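Local coordinates for protein HTH-type transcriptional regulator ascG (Escherichia coli, PDB 3BRQ) that represses transcription of the cryptic asc operon in Escherichia coli by binding DNA as a LacI-family regulator, at residues G214-L219 and V224-Q229. Numbering follows the deposited sequence.
Sequences GAMKAL and VAVPEQ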
loop_
_atom_site.group_PDB
_atom_site.type_symbol
_atom_site.label_atom_id
_atom_site.label_comp_id
_atom_site.label_asym_id
_atom_site.label_seq_id
_atom_site.Cartn_x
_atom_site.Cartn_y
_atom_site.Cartn_z
ATOM N N GLY B 214 -12.434 5.926 7.577
ATOM C CA GLY B 214 -13.813 5.665 7.236
ATOM C C GLY B 214 -14.689 6.137 8.358
ATOM O O GLY B 214 -15.786 6.695 8.134
ATOM N N ALA B 215 -14.245 5.855 9.586
ATOM C CA ALA B 215 -15.041 6.146 10.759
ATOM C C ALA B 215 -15.171 7.673 11.019
ATOM O O ALA B 215 -16.255 8.174 11.208
ATOM C CB ALA B 215 -14.451 5.351 12.030
HETATM N N MSE B 216 -14.074 8.427 10.924
HETATM C CA MSE B 216 -14.181 9.876 10.929
HETATM C C MSE B 216 -15.165 10.408 9.856
HETATM O O MSE B 216 -15.828 11.437 10.064
HETATM C CB MSE B 216 -12.819 10.540 10.747
HETATM C CG MSE B 216 -11.965 10.445 11.958
HETATM SE SE MSE B 216 -10.328 11.397 11.958
HETATM C CE MSE B 216 -9.622 10.946 10.209
ATOM N N LYS B 217 -15.292 9.719 8.734
ATOM C CA LYS B 217 -16.186 10.223 7.660
ATOM C C LYS B 217 -17.639 10.032 8.104
ATOM O O LYS B 217 -18.469 10.930 8.069
ATOM C CB LYS B 217 -15.893 9.532 6.301
ATOM C CG LYS B 217 -16.834 9.910 5.161
ATOM C CD LYS B 217 -16.498 11.288 4.597
ATOM C CE LYS B 217 -17.385 11.664 3.423
ATOM N NZ LYS B 217 -17.046 13.077 2.978
ATOM N N ALA B 218 -17.922 8.857 8.610
ATOM C CA ALA B 218 -19.299 8.534 8.984
ATOM C C ALA B 218 -19.708 9.411 10.182
ATOM O O ALA B 218 -20.870 9.842 10.284
ATOM C CB ALA B 218 -19.424 7.052 9.258
ATOM N N LEU B 219 -18.743 9.732 11.037
ATOM C CA LEU B 219 -19.008 10.550 12.194
ATOM C C LEU B 219 -19.317 12.001 11.757
ATOM O O LEU B 219 -20.291 12.605 12.217
ATOM C CB LEU B 219 -17.823 10.495 13.195
ATOM C CG LEU B 219 -17.614 9.236 14.052
ATOM C CD1 LEU B 219 -16.252 9.275 14.731
ATOM C CD2 LEU B 219 -18.731 9.133 15.098
ATOM N N VAL B 224 -21.275 14.304 14.136
ATOM C CA VAL B 224 -20.594 14.007 15.418
ATOM C C VAL B 224 -19.181 14.549 15.350
ATOM O O VAL B 224 -18.367 14.052 14.574
ATOM C CB VAL B 224 -20.559 12.490 15.745
ATOM C CG1 VAL B 224 -19.896 12.235 17.114
ATOM C CG2 VAL B 224 -21.957 11.903 15.762
ATOM N N ALA B 225 -18.886 15.550 16.184
ATOM C CA ALA B 225 -17.592 16.228 16.165
ATOM C C ALA B 225 -16.429 15.362 16.609
ATOM O O ALA B 225 -16.477 14.735 17.688
ATOM C CB ALA B 225 -17.631 17.521 17.000
ATOM N N VAL B 226 -15.408 15.330 15.753
ATOM C CA VAL B 226 -14.092 14.784 16.073
ATOM C C VAL B 226 -13.070 15.917 16.138
ATOM O O VAL B 226 -12.889 16.625 15.130
ATOM C CB VAL B 226 -13.638 13.750 15.013
ATOM C CG1 VAL B 226 -12.267 13.136 15.376
ATOM C CG2 VAL B 226 -14.652 12.666 14.884
ATOM N N PRO B 227 -12.344 16.042 17.276
ATOM C CA PRO B 227 -12.355 15.155 18.455
ATOM C C PRO B 227 -13.325 15.539 19.531
ATOM O O PRO B 227 -13.428 14.824 20.557
ATOM C CB PRO B 227 -10.933 15.314 19.011
ATOM C CG PRO B 227 -10.599 16.727 18.678
ATOM C CD PRO B 227 -11.327 17.101 17.423
ATOM N N GLU B 228 -14.038 16.648 19.345
ATOM C CA GLU B 228 -14.810 17.185 20.481
ATOM C C GLU B 228 -15.789 16.245 21.135
ATOM O O GLU B 228 -15.865 16.178 22.363
ATOM C CB GLU B 228 -15.522 18.449 20.134
ATOM C CG GLU B 228 -14.543 19.579 19.991
ATOM C CD GLU B 228 -14.148 19.786 18.566
ATOM O OE1 GLU B 228 -14.446 18.898 17.721
ATOM O OE2 GLU B 228 -13.526 20.845 18.300
ATOM N N GLN B 229 -16.554 15.546 20.302
ATOM C CA GLN B 229 -17.519 14.600 20.812
ATOM C C GLN B 229 -16.929 13.204 20.796
ATOM O O GLN B 229 -17.095 12.449 21.760
ATOM C CB GLN B 229 -18.809 14.705 20.006
ATOM C CG GLN B 229 -19.752 15.794 20.500
ATOM C CD GLN B 229 -20.860 16.169 19.490
ATOM O OE1 GLN B 229 -20.679 16.145 18.277
ATOM N NE2 GLN B 229 -21.987 16.578 20.016
#
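With CG anti to its own carbonyl carbon (chi1 -74°), on a CB that already points at the loop, Leu219 spreads its two methyls over Val224 and Val226. The two valines share one rotamer, CG1 anti to the backbone N and CG2 anti to the carbonyl carbon. The CD2 branch of Leu219 lies 3.9 Å from both CB and CG1 of Val224, the two side chains meeting at a slant. Its CD1 branch reaches CG2 of Val226 at 3.8 Å, where the side chains run at about a right angle. The other methyl of Val226, CG1, faces the selenium of selenomethionine Met216 at 4.3 Å, a looser apolar touch. One backbone bond joins the segments: Val224 N donates to Leu219 O over 2.7 Å, nearly straight at 162° and with the nitrogen tilted 32° out of the carbonyl plane. This six-to-one bond, consistent with a Schellman-type helix end, ties the last turn of helix 209-221 to the loop leading into strand 231-235, within the periplasmic binding protein-like fold of the LacI family, whose parallel strands alternate with helices; this is the helix-to-strand half of a beta-alpha-beta crossover. Val232 of that strand touches Met216, Leu219 and Val226, so the hydrophobic seam continues into the sheet, while Val191 of helix 184-197 also packs on Leu219. Beyond the seam the loop bends back on itself, with a cis peptide before Pro227. Two bonds link the ends of this bend: Ala225 N donates to Gln229 OE1 at 2.8 Å, in the amide carbonyl plane, and Gln229 N returns a bond to Ala225 O at 2.7 Å. Lys217 extends from the same helix to the second subunit, where its NZ hydrogen-bonds to Thr244 O of that chain.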